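Local coordinates for putative sugar binding protein (Bacteroides vulgatus ATCC 8482, PDB 3KEZ) that probably binds a sugar at the outer membrane, as a calcium-binding member of the SusD family of nutrient-binding proteins, at residues Asn113-Gln118 against Leu183-Asn189; Phe308-Ala314 against Ser417-Thr422; Asp38-Leu44 against Ser80-Leu85. All coordinates share one frame; numbering follows the deposited sequence. Where two conformers were deposited one is given.

Contact 1. Residues Asn113-Gln118 against Leu183-Asn189; sequences NDLKGQ and LLSGDFN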
loop_
_atom_site.group_PDB
_atom_site.type_symbol
_atom_site.label_atom_id
_atom_site.label_comp_id
_atom_site.label_asym_id
_atom_site.label_seq_id
_atom_site.Cartn_x
_atom_site.Cartn_y
_atom_site.Cartn_z
ATOM N N ASN A 113 -25.328 -1.193 4.136
ATOM C CA ASN A 113 -24.604 -1.159 2.879
ATOM C C ASN A 113 -23.133 -0.789 3.064
ATOM O O ASN A 113 -22.255 -1.384 2.430
ATOM C CB ASN A 113 -25.297 -0.269 1.845
ATOM C CG ASN A 113 -26.513 -0.958 1.247
ATOM O OD1 ASN A 113 -26.611 -2.190 1.272
ATOM N ND2 ASN A 113 -27.457 -0.179 0.763
ATOM N N ASP A 114 -22.852 0.158 3.942
ATOM C CA ASP A 114 -21.459 0.566 4.174
ATOM C C ASP A 114 -20.630 -0.543 4.837
ATOM O O ASP A 114 -19.479 -0.782 4.459
ATOM C CB ASP A 114 -21.406 1.814 5.038
ATOM C CG ASP A 114 -19.998 2.247 5.326
ATOM O OD1 ASP A 114 -19.358 2.841 4.427
ATOM O OD2 ASP A 114 -19.540 1.978 6.452
ATOM N N LEU A 115 -21.224 -1.230 5.819
ATOM C CA LEU A 115 -20.548 -2.353 6.462
ATOM C C LEU A 115 -20.199 -3.411 5.404
ATOM O O LEU A 115 -19.090 -3.932 5.379
ATOM C CB LEU A 115 -21.414 -2.961 7.557
ATOM C CG LEU A 115 -21.774 -2.181 8.834
ATOM C CD1 LEU A 115 -22.530 -3.101 9.774
ATOM C CD2 LEU A 115 -20.526 -1.645 9.496
ATOM N N LYS A 116 -21.166 -3.759 4.556
ATOM C CA LYS A 116 -20.894 -4.718 3.492
ATOM C C LYS A 116 -19.809 -4.190 2.554
ATOM O O LYS A 116 -18.934 -4.938 2.129
ATOM C CB LYS A 116 -22.188 -5.018 2.724
ATOM C CG LYS A 116 -22.064 -5.957 1.513
ATOM C CD LYS A 116 -23.460 -6.148 0.815
ATOM C CE LYS A 116 -23.311 -6.909 -0.506
ATOM N NZ LYS A 116 -24.610 -7.214 -1.155
ATOM N N GLY A 117 -19.887 -2.910 2.203
ATOM C CA GLY A 117 -18.844 -2.280 1.385
ATOM C C GLY A 117 -17.464 -2.327 1.997
ATOM O O GLY A 117 -16.452 -2.531 1.317
ATOM N N GLN A 118 -17.391 -2.122 3.301
ATOM C CA GLN A 118 -16.090 -2.225 3.978
ATOM C C GLN A 118 -15.479 -3.629 3.816
ATOM O O GLN A 118 -14.314 -3.765 3.467
ATOM C CB GLN A 118 -16.206 -1.827 5.455
ATOM C CG GLN A 118 -16.523 -0.352 5.693
ATOM C CD GLN A 118 -16.518 -0.041 7.181
ATOM O OE1 GLN A 118 -15.635 -0.494 7.888
ATOM N NE2 GLN A 118 -17.485 0.727 7.647
ATOM N N LEU A 183 -21.354 0.828 -2.517
ATOM C CA LEU A 183 -21.975 0.512 -1.243
ATOM C C LEU A 183 -21.464 1.362 -0.068
ATOM O O LEU A 183 -22.230 1.745 0.815
ATOM C CB LEU A 183 -21.776 -0.977 -0.955
ATOM C CG LEU A 183 -22.563 -1.981 -1.793
ATOM C CD1 LEU A 183 -22.162 -3.378 -1.428
ATOM C CD2 LEU A 183 -24.053 -1.792 -1.629
ATOM N N LEU A 184 -20.161 1.637 -0.062
ATOM C CA LEU A 184 -19.522 2.404 0.982
ATOM C C LEU A 184 -20.026 3.826 1.064
ATOM O O LEU A 184 -20.305 4.482 0.050
ATOM C CB LEU A 184 -18.014 2.468 0.729
ATOM C CG LEU A 184 -17.181 1.238 1.015
ATOM C CD1 LEU A 184 -15.896 1.260 0.186
ATOM C CD2 LEU A 184 -16.896 1.172 2.501
ATOM N N SER A 185 -20.091 4.346 2.275
ATOM C CA SER A 185 -20.384 5.777 2.468
ATOM C C SER A 185 -19.162 6.608 2.061
ATOM O O SER A 185 -18.030 6.125 2.202
ATOM C CB SER A 185 -20.668 6.049 3.933
ATOM O OG SER A 185 -20.768 7.445 4.132
ATOM N N GLY A 186 -19.400 7.819 1.547
ATOM C CA GLY A 186 -18.360 8.855 1.361
ATOM C C GLY A 186 -17.998 9.711 2.578
ATOM O O GLY A 186 -17.120 10.573 2.506
ATOM N N ASP A 187 -18.683 9.499 3.699
ATOM C CA ASP A 187 -18.368 10.220 4.928
ATOM C C ASP A 187 -16.968 9.895 5.448
ATOM O O ASP A 187 -16.442 8.791 5.245
ATOM C CB ASP A 187 -19.385 9.904 6.036
ATOM C CG ASP A 187 -20.787 10.352 5.686
ATOM O OD1 ASP A 187 -20.973 11.006 4.653
ATOM O OD2 ASP A 187 -21.693 10.055 6.450
ATOM N N PHE A 188 -16.358 10.893 6.090
ATOM C CA PHE A 188 -15.148 10.654 6.889
ATOM C C PHE A 188 -15.394 9.522 7.894
ATOM O O PHE A 188 -16.450 9.439 8.521
ATOM C CB PHE A 188 -14.736 11.942 7.615
ATOM C CG PHE A 188 -13.468 11.815 8.378
ATOM C CD1 PHE A 188 -12.265 12.020 7.756
ATOM C CD2 PHE A 188 -13.487 11.476 9.723
ATOM C CE1 PHE A 188 -11.090 11.924 8.454
ATOM C CE2 PHE A 188 -12.313 11.345 10.444
ATOM C CZ PHE A 188 -11.111 11.566 9.824
ATOM N N ASN A 189 -14.450 8.609 8.001
ATOM C CA ASN A 189 -14.623 7.421 8.841
ATOM C C ASN A 189 -13.270 6.967 9.331
ATOM O O ASN A 189 -12.551 6.213 8.678
ATOM C CB ASN A 189 -15.351 6.314 8.096
ATOM C CG ASN A 189 -15.982 5.299 9.019
ATOM O OD1 ASN A 189 -15.880 5.386 10.258
ATOM N ND2 ASN A 189 -16.622 4.290 8.417
HETATM O O HOH W 1 -16.993 3.906 5.430
HETATM O O HOH W 2 -18.047 2.153 10.119
#
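The carboxylate of Asp114 meets Ser185 at one oxygen and is held by Gln118 at the other. Ser185 N gives a nearly straight bond to OD1 of Asp114 (2.7 Å, 169°), on its anti side and a little out of the carboxylate plane. Within the helix, Gln118 NE2 donates to Asp114 OD2 at 2.7 Å, on the syn side but tilted well out of the carboxylate plane. This OD2 lies almost in the amide plane of Gln118. The amide planes of Gln118 and Asn189 stand 88° apart. One water accepts from Asn189 ND2 and probably donates to Asp114 OD1; a second accepts from both Asn189 ND2 and Gln118 NE2. Asp114 has CG anti to the backbone N (chi1 179°), which carries the carboxylate across to the loop.

The rest is largely leucine packing on the helix backbone and side chains. Leu184 CD2 lies 3.4 Å from Gln118 N. Gly117 lets the loop come this close, since a CB there would clash with Leu184 N. Leu183 spreads its methyls, CD1 on the aliphatic chain of Lys116 and CD2 on Asn113 CG. The Lys116 amino group pairs with Asp100.

The contact joins helix 109-134 to the loop between helices 166-183 and 195-209. Leu115 packs on helix 20-34.

Contact 2. Residues Phe308-Ala314 against Ser417-Thr422; sequences FDKKYYA and SDINKT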
loop_
_atom_site.group_PDB
_atom_site.type_symbol
_atom_site.label_atom_id
_atom_site.label_comp_id
_atom_site.label_asym_id
_atom_site.label_seq_id
_atom_site.Cartn_x
_atom_site.Cartn_y
_atom_site.Cartn_z
ATOM N N PHE A 308 17.675 13.034 9.786
ATOM C CA PHE A 308 19.066 12.627 9.592
ATOM C C PHE A 308 19.717 12.196 10.908
ATOM O O PHE A 308 19.712 12.938 11.886
ATOM C CB PHE A 308 19.895 13.767 8.997
ATOM C CG PHE A 308 19.476 14.154 7.620
ATOM C CD1 PHE A 308 18.451 15.056 7.431
ATOM C CD2 PHE A 308 20.100 13.600 6.508
ATOM C CE1 PHE A 308 18.043 15.403 6.160
ATOM C CE2 PHE A 308 19.685 13.931 5.229
ATOM C CZ PHE A 308 18.673 14.840 5.052
ATOM N N ASP A 309 20.267 10.985 10.911
ATOM C CA ASP A 309 21.109 10.503 11.987
ATOM C C ASP A 309 22.491 11.065 11.753
ATOM O O ASP A 309 23.258 10.491 10.988
ATOM C CB ASP A 309 21.180 8.979 11.948
ATOM C CG ASP A 309 22.077 8.428 13.019
ATOM O OD1 ASP A 309 22.313 9.181 13.960
ATOM O OD2 ASP A 309 22.573 7.292 12.888
ATOM N N LYS A 310 22.808 12.179 12.419
ATOM C CA LYS A 310 24.074 12.882 12.224
ATOM C C LYS A 310 24.294 13.118 10.721
ATOM O O LYS A 310 23.401 13.654 10.079
ATOM C CB LYS A 310 25.234 12.140 12.898
ATOM C CG LYS A 310 25.087 11.936 14.433
ATOM C CD LYS A 310 24.622 13.234 15.137
ATOM C CE LYS A 310 24.755 13.189 16.660
ATOM N NZ LYS A 310 24.138 11.965 17.204
ATOM N N LYS A 311 25.439 12.725 10.167
ATOM C CA LYS A 311 25.644 12.758 8.732
ATOM C C LYS A 311 25.785 11.322 8.225
ATOM O O LYS A 311 26.595 11.057 7.340
ATOM C CB LYS A 311 26.865 13.626 8.350
ATOM C CG LYS A 311 26.678 15.134 8.600
ATOM C CD LYS A 311 27.632 16.027 7.761
ATOM C CE LYS A 311 27.103 17.476 7.611
ATOM N NZ LYS A 311 25.696 17.598 7.044
ATOM N N TYR A 312 24.980 10.392 8.767
ATOM C CA TYR A 312 25.151 8.967 8.466
ATOM C C TYR A 312 24.043 8.342 7.607
ATOM O O TYR A 312 24.343 7.601 6.673
ATOM C CB TYR A 312 25.249 8.150 9.748
ATOM C CG TYR A 312 26.192 8.710 10.776
ATOM C CD1 TYR A 312 27.441 9.239 10.406
ATOM C CD2 TYR A 312 25.846 8.709 12.136
ATOM C CE1 TYR A 312 28.321 9.769 11.382
ATOM C CE2 TYR A 312 26.720 9.235 13.107
ATOM C CZ TYR A 312 27.942 9.756 12.725
ATOM O OH TYR A 312 28.774 10.263 13.692
ATOM N N TYR A 313 22.789 8.595 8.006
ATOM C CA TYR A 313 21.597 8.046 7.394
ATOM C C TYR A 313 20.468 9.068 7.422
ATOM O O TYR A 313 20.438 9.963 8.286
ATOM C CB TYR A 313 21.074 6.870 8.185
ATOM C CG TYR A 313 22.056 5.799 8.452
ATOM C CD1 TYR A 313 22.347 4.859 7.483
ATOM C CD2 TYR A 313 22.676 5.699 9.687
ATOM C CE1 TYR A 313 23.272 3.867 7.716
ATOM C CE2 TYR A 313 23.597 4.696 9.938
ATOM C CZ TYR A 313 23.879 3.780 8.943
ATOM O OH TYR A 313 24.767 2.758 9.167
ATOM N N ALA A 314 19.536 8.920 6.489
ATOM C CA ALA A 314 18.336 9.723 6.462
ATOM C C ALA A 314 17.138 8.792 6.505
ATOM O O ALA A 314 16.958 7.934 5.629
ATOM C CB ALA A 314 18.293 10.585 5.227
ATOM N N SER A 417 28.106 12.456 1.125
ATOM C CA SER A 417 28.718 12.798 2.384
ATOM C C SER A 417 27.701 13.300 3.427
ATOM O O SER A 417 28.030 13.354 4.602
ATOM C CB SER A 417 29.844 13.812 2.157
ATOM O OG SER A 417 29.365 14.923 1.428
ATOM N N ASP A 418 26.468 13.627 3.033
ATOM C CA ASP A 418 25.435 14.015 4.036
ATOM C C ASP A 418 24.876 12.790 4.754
ATOM O O ASP A 418 24.273 12.918 5.824
ATOM C CB ASP A 418 24.244 14.744 3.406
ATOM C CG ASP A 418 24.553 16.166 2.960
ATOM O OD1 ASP A 418 25.485 16.788 3.508
ATOM O OD2 ASP A 418 23.783 16.650 2.072
ATOM N N ILE A 419 25.015 11.617 4.126
ATOM C CA ILE A 419 24.555 10.356 4.699
ATOM C C ILE A 419 25.630 9.309 4.457
ATOM O O ILE A 419 25.447 8.361 3.687
ATOM C CB ILE A 419 23.190 9.921 4.134
ATOM C CG1 ILE A 419 23.161 9.925 2.585
ATOM C CG2 ILE A 419 22.117 10.803 4.734
ATOM C CD1 ILE A 419 21.831 9.532 2.021
ATOM N N ASN A 420 26.757 9.498 5.148
ATOM C CA ASN A 420 28.009 8.852 4.763
ATOM C C ASN A 420 28.128 7.410 5.187
ATOM O O ASN A 420 29.108 6.771 4.843
ATOM C CB ASN A 420 29.249 9.667 5.211
ATOM C CG ASN A 420 29.439 9.705 6.716
ATOM O OD1 ASN A 420 28.996 8.814 7.434
ATOM N ND2 ASN A 420 30.123 10.732 7.198
ATOM N N LYS A 421 27.151 6.883 5.925
ATOM C CA LYS A 421 27.131 5.447 6.243
ATOM C C LYS A 421 26.144 4.639 5.407
ATOM O O LYS A 421 26.050 3.418 5.554
ATOM C CB LYS A 421 26.854 5.231 7.734
ATOM C CG LYS A 421 28.018 5.646 8.626
ATOM C CD LYS A 421 27.684 5.539 10.107
ATOM C CE LYS A 421 28.812 6.130 10.945
ATOM N NZ LYS A 421 28.321 6.626 12.240
ATOM N N THR A 422 25.412 5.307 4.523
ATOM C CA THR A 422 24.429 4.638 3.698
ATOM C C THR A 422 25.102 4.088 2.446
ATOM O O THR A 422 25.623 4.843 1.628
ATOM C CB THR A 422 23.335 5.644 3.241
ATOM O OG1 THR A 422 22.738 6.276 4.377
ATOM C CG2 THR A 422 22.261 4.951 2.369
HETATM O O HOH W 3 23.274 15.860 6.448
HETATM O O HOH W 4 20.213 7.201 4.410
#
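On the solvent side, Lys421 lays its amino group over the centre of the Tyr312 ring. Its NZ is 2.9 Å from the ring centroid and 3° off the normal, a cation-pi contact. The approach is unusually close, and its exact length should be read with caution. The CE of Lys421 adds a CH-pi contact to the same face. Lys421 is extended beyond CG and runs alongside the tyrosine, pointing the same way. Lys310 CB covers the opposite face, offset toward the rim, while Asn420 OD1 sits at the edge near CD1. An alanine in place of Tyr312 is likely to leave the Lys421 ammonium without its aromatic mate and free to turn.

The tight part is the backbone and the apolar cluster round Ile419. Asn420 N donates to Lys311 O at 2.7 Å, almost straight (175°). Lys421 N reaches Tyr312 O at 3.0 Å. With chi1 of Ile419 at 51°, its CG2 lies anti to the carbonyl carbon and packs on Ala314 CB and the edge of the Phe308 ring. Helix 288-295 covers Ile419 from outside the pair.

Lys311 is also on the looser side. Its NZ makes a long salt bridge to Asp418 OD1 (3.6 Å), and a water accepts from this NZ and donates to Asp418 O. Asp418 OD2 is held by Tyr291.

Tyr312 and Tyr313 both face Asp309, forming a classic beta bulge. The type I turn Ile419-Thr422 docks against this bulge, where the two-stranded antiparallel hairpin 306-309/313-316 reverses.

Contact 3. Residues Asp38-Leu44 against Ser80-Leu85; sequences DAYSGRL and SHWSYL. With EDO (1,2-ethanediol), chain G.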
loop_
_atom_site.group_PDB
_atom_site.type_symbol
_atom_site.label_atom_id
_atom_site.label_comp_id
_atom_site.label_asym_id
_atom_site.label_seq_id
_atom_site.Cartn_x
_atom_site.Cartn_y
_atom_site.Cartn_z
ATOM N N ASP A 38 2.861 -7.173 11.667
ATOM C CA ASP A 38 2.966 -8.195 10.639
ATOM C C ASP A 38 2.025 -7.926 9.470
ATOM O O ASP A 38 2.121 -8.602 8.450
ATOM C CB ASP A 38 2.688 -9.594 11.222
ATOM C CG ASP A 38 3.881 -10.156 12.004
ATOM O OD1 ASP A 38 4.983 -9.583 11.943
ATOM O OD2 ASP A 38 3.705 -11.168 12.695
ATOM N N ALA A 39 1.087 -6.998 9.636
ATOM C CA ALA A 39 0.174 -6.625 8.563
ATOM C C ALA A 39 0.461 -5.182 8.162
ATOM O O ALA A 39 1.611 -4.861 7.784
ATOM C CB ALA A 39 -1.311 -6.847 8.974
ATOM N N TYR A 40 -0.549 -4.315 8.227
ATOM C CA TYR A 40 -0.433 -2.974 7.675
ATOM C C TYR A 40 0.262 -1.937 8.569
ATOM O O TYR A 40 0.450 -0.790 8.167
ATOM C CB TYR A 40 -1.812 -2.474 7.208
ATOM C CG TYR A 40 -2.295 -3.264 6.008
ATOM C CD1 TYR A 40 -1.718 -3.069 4.714
ATOM C CD2 TYR A 40 -3.260 -4.259 6.157
ATOM C CE1 TYR A 40 -2.161 -3.816 3.611
ATOM C CE2 TYR A 40 -3.703 -5.020 5.042
ATOM C CZ TYR A 40 -3.165 -4.790 3.791
ATOM O OH TYR A 40 -3.615 -5.559 2.731
ATOM N N SER A 41 0.698 -2.322 9.758
ATOM C CA SER A 41 1.537 -1.416 10.529
ATOM C C SER A 41 3.021 -1.731 10.306
ATOM O O SER A 41 3.870 -1.117 10.925
ATOM C CB SER A 41 1.157 -1.462 12.007
ATOM O OG SER A 41 0.071 -0.610 12.306
ATOM N N GLY A 42 3.340 -2.666 9.409
ATOM C CA GLY A 42 4.750 -2.973 9.150
ATOM C C GLY A 42 5.009 -3.696 7.845
ATOM O O GLY A 42 5.141 -3.079 6.777
ATOM N N ARG A 43 5.025 -5.015 7.922
ATOM C CA ARG A 43 5.542 -5.844 6.823
ATOM C C ARG A 43 4.880 -5.619 5.501
ATOM O O ARG A 43 5.581 -5.622 4.487
ATOM C CB ARG A 43 5.478 -7.334 7.202
ATOM C CG ARG A 43 6.500 -7.664 8.262
ATOM C CD ARG A 43 6.488 -9.141 8.628
ATOM N NE ARG A 43 7.486 -9.442 9.643
ATOM C CZ ARG A 43 7.579 -10.599 10.284
ATOM N NH1 ARG A 43 6.735 -11.566 10.016
ATOM N NH2 ARG A 43 8.511 -10.777 11.212
ATOM N N LEU A 44 3.549 -5.391 5.499
ATOM C CA LEU A 44 2.833 -5.167 4.232
ATOM C C LEU A 44 3.127 -3.796 3.650
ATOM O O LEU A 44 3.050 -3.611 2.425
ATOM C CB LEU A 44 1.312 -5.410 4.356
ATOM C CG LEU A 44 0.958 -6.866 4.748
ATOM C CD1 LEU A 44 -0.526 -6.960 4.973
ATOM C CD2 LEU A 44 1.389 -7.881 3.671
ATOM N N SER A 80 3.790 -14.614 7.621
ATOM C CA SER A 80 2.824 -13.641 8.133
ATOM C C SER A 80 1.970 -12.980 7.049
ATOM O O SER A 80 0.803 -12.749 7.260
ATOM C CB SER A 80 3.556 -12.532 8.894
ATOM O OG SER A 80 4.757 -12.143 8.186
ATOM N N HIS A 81 2.584 -12.650 5.912
ATOM C CA HIS A 81 1.864 -12.003 4.835
ATOM C C HIS A 81 0.714 -12.914 4.453
ATOM O O HIS A 81 -0.414 -12.474 4.367
ATOM C CB HIS A 81 2.751 -11.758 3.611
ATOM C CG HIS A 81 4.090 -11.151 3.927
ATOM N ND1 HIS A 81 5.136 -11.866 4.493
ATOM C CD2 HIS A 81 4.562 -9.902 3.711
ATOM C CE1 HIS A 81 6.182 -11.071 4.621
ATOM N NE2 HIS A 81 5.860 -9.873 4.152
ATOM N N TRP A 82 1.040 -14.180 4.213
ATOM C CA TRP A 82 0.059 -15.187 3.828
ATOM C C TRP A 82 -1.071 -15.381 4.870
ATOM O O TRP A 82 -2.283 -15.220 4.554
ATOM C CB TRP A 82 0.840 -16.488 3.575
ATOM C CG TRP A 82 0.047 -17.603 3.006
ATOM C CD1 TRP A 82 -0.624 -18.555 3.691
ATOM C CD2 TRP A 82 -0.138 -17.895 1.605
ATOM N NE1 TRP A 82 -1.228 -19.436 2.811
ATOM C CE2 TRP A 82 -0.948 -19.043 1.524
ATOM C CE3 TRP A 82 0.272 -17.269 0.418
ATOM C CZ2 TRP A 82 -1.336 -19.609 0.287
ATOM C CZ3 TRP A 82 -0.096 -17.842 -0.802
ATOM C CH2 TRP A 82 -0.900 -18.998 -0.850
ATOM N N SER A 83 -0.649 -15.676 6.113
ATOM C CA SER A 83 -1.580 -15.984 7.203
ATOM C C SER A 83 -2.471 -14.810 7.570
ATOM O O SER A 83 -3.666 -14.986 7.713
ATOM C CB SER A 83 -0.867 -16.558 8.452
ATOM O OG SER A 83 0.387 -15.947 8.729
ATOM N N TYR A 84 -1.892 -13.607 7.678
ATOM C CA TYR A 84 -2.656 -12.442 8.058
ATOM C C TYR A 84 -3.680 -12.048 6.979
ATOM O O TYR A 84 -4.850 -11.810 7.279
ATOM C CB TYR A 84 -1.732 -11.259 8.397
ATOM C CG TYR A 84 -1.299 -11.249 9.839
ATOM C CD1 TYR A 84 -0.390 -12.176 10.299
ATOM C CD2 TYR A 84 -1.832 -10.315 10.759
ATOM C CE1 TYR A 84 -0.009 -12.209 11.625
ATOM C CE2 TYR A 84 -1.459 -10.347 12.115
ATOM C CZ TYR A 84 -0.524 -11.287 12.526
ATOM O OH TYR A 84 -0.115 -11.366 13.853
ATOM N N LEU A 85 -3.248 -12.043 5.719
ATOM C CA LEU A 85 -4.170 -11.690 4.638
ATOM C C LEU A 85 -5.311 -12.718 4.486
ATOM O O LEU A 85 -6.471 -12.335 4.276
ATOM C CB LEU A 85 -3.400 -11.420 3.337
ATOM C CG LEU A 85 -2.590 -10.128 3.459
ATOM C CD1 LEU A 85 -1.551 -9.991 2.396
ATOM C CD2 LEU A 85 -3.490 -8.870 3.556
HETATM C C1 EDO G . 7.605 -14.665 13.109
HETATM O O1 EDO G . 7.074 -14.167 11.879
HETATM C C2 EDO G . 8.944 -13.994 13.382
HETATM O O2 EDO G . 9.621 -13.731 12.136
HETATM O O HOH W 5 3.611 -10.036 6.774
HETATM O O HOH W 6 7.449 -7.438 4.295
#
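Arg43 reaches across to Ser80 in the first turn of helix 80-96, its chain extended from CG to NE. Its NH1 donates to Ser80 OG at 2.8 Å, with the oxygen 5° out of the guanidinium plane, though the bond is bent (149°). Asp38 OD1 sits over one face of that guanidinium. This is a salt bridge by charge alone, for no N-H points at the oxygen. NH1 and NH2 also bind the two hydroxyls of a 1,2-ethanediol, probably from the crystallisation liquor.

Asp38 and Tyr84 cross with carboxylate and ring planes at 89°. The CB of Asp38 lies over one face of the ring, 4.0 Å from its centroid, in a CH-pi contact. Ala39 CB touches Tyr84 CD2.

Leu44 and Leu85 meet tip to tip, with CD1 of Leu44 3.8 Å from CD2 of Leu85. Leu44 also slides past His81 in the opposite direction. Leu85 CD2 approaches Tyr40 OH at 3.4 Å, and that hydroxyl bonds to Asp129. Two waters bridge the segments: one joins Asp38 O to Ser80 OG, the other Arg43 O to His81 NE2.

A type I turn from Ala39 leads to Gly42 at the N-cap of helix 43-50. The arrangement is a helix start packed on helix 80-96 in the helical SusD-family fold. Ser41 of this turn bonds to the calcium ligand Asn261.

Overall arrangement
Contact 3 is the most buried and lies nearest the centre of the chain. Contact 1 is partly buried. Contact 2 is the farthest out, with several exposed residues. Contacts 1 and 3 lie in the same N-terminal part of the chain and involve successive helices, 109-134 and 80-96. Their nearest atoms are about 11 Å apart. Leu85 and Leu44 of contact 3 also pack on helix 109-134, so this helix serves both. Contact 2 belongs to the C-terminal part, with its centre about 44 Å from that of contact 1. The chemistry follows place: leucine packing combined with side-chain hydrogen bonds in contacts 1 and 3, lysine-aromatic and backbone bonding in contact 2.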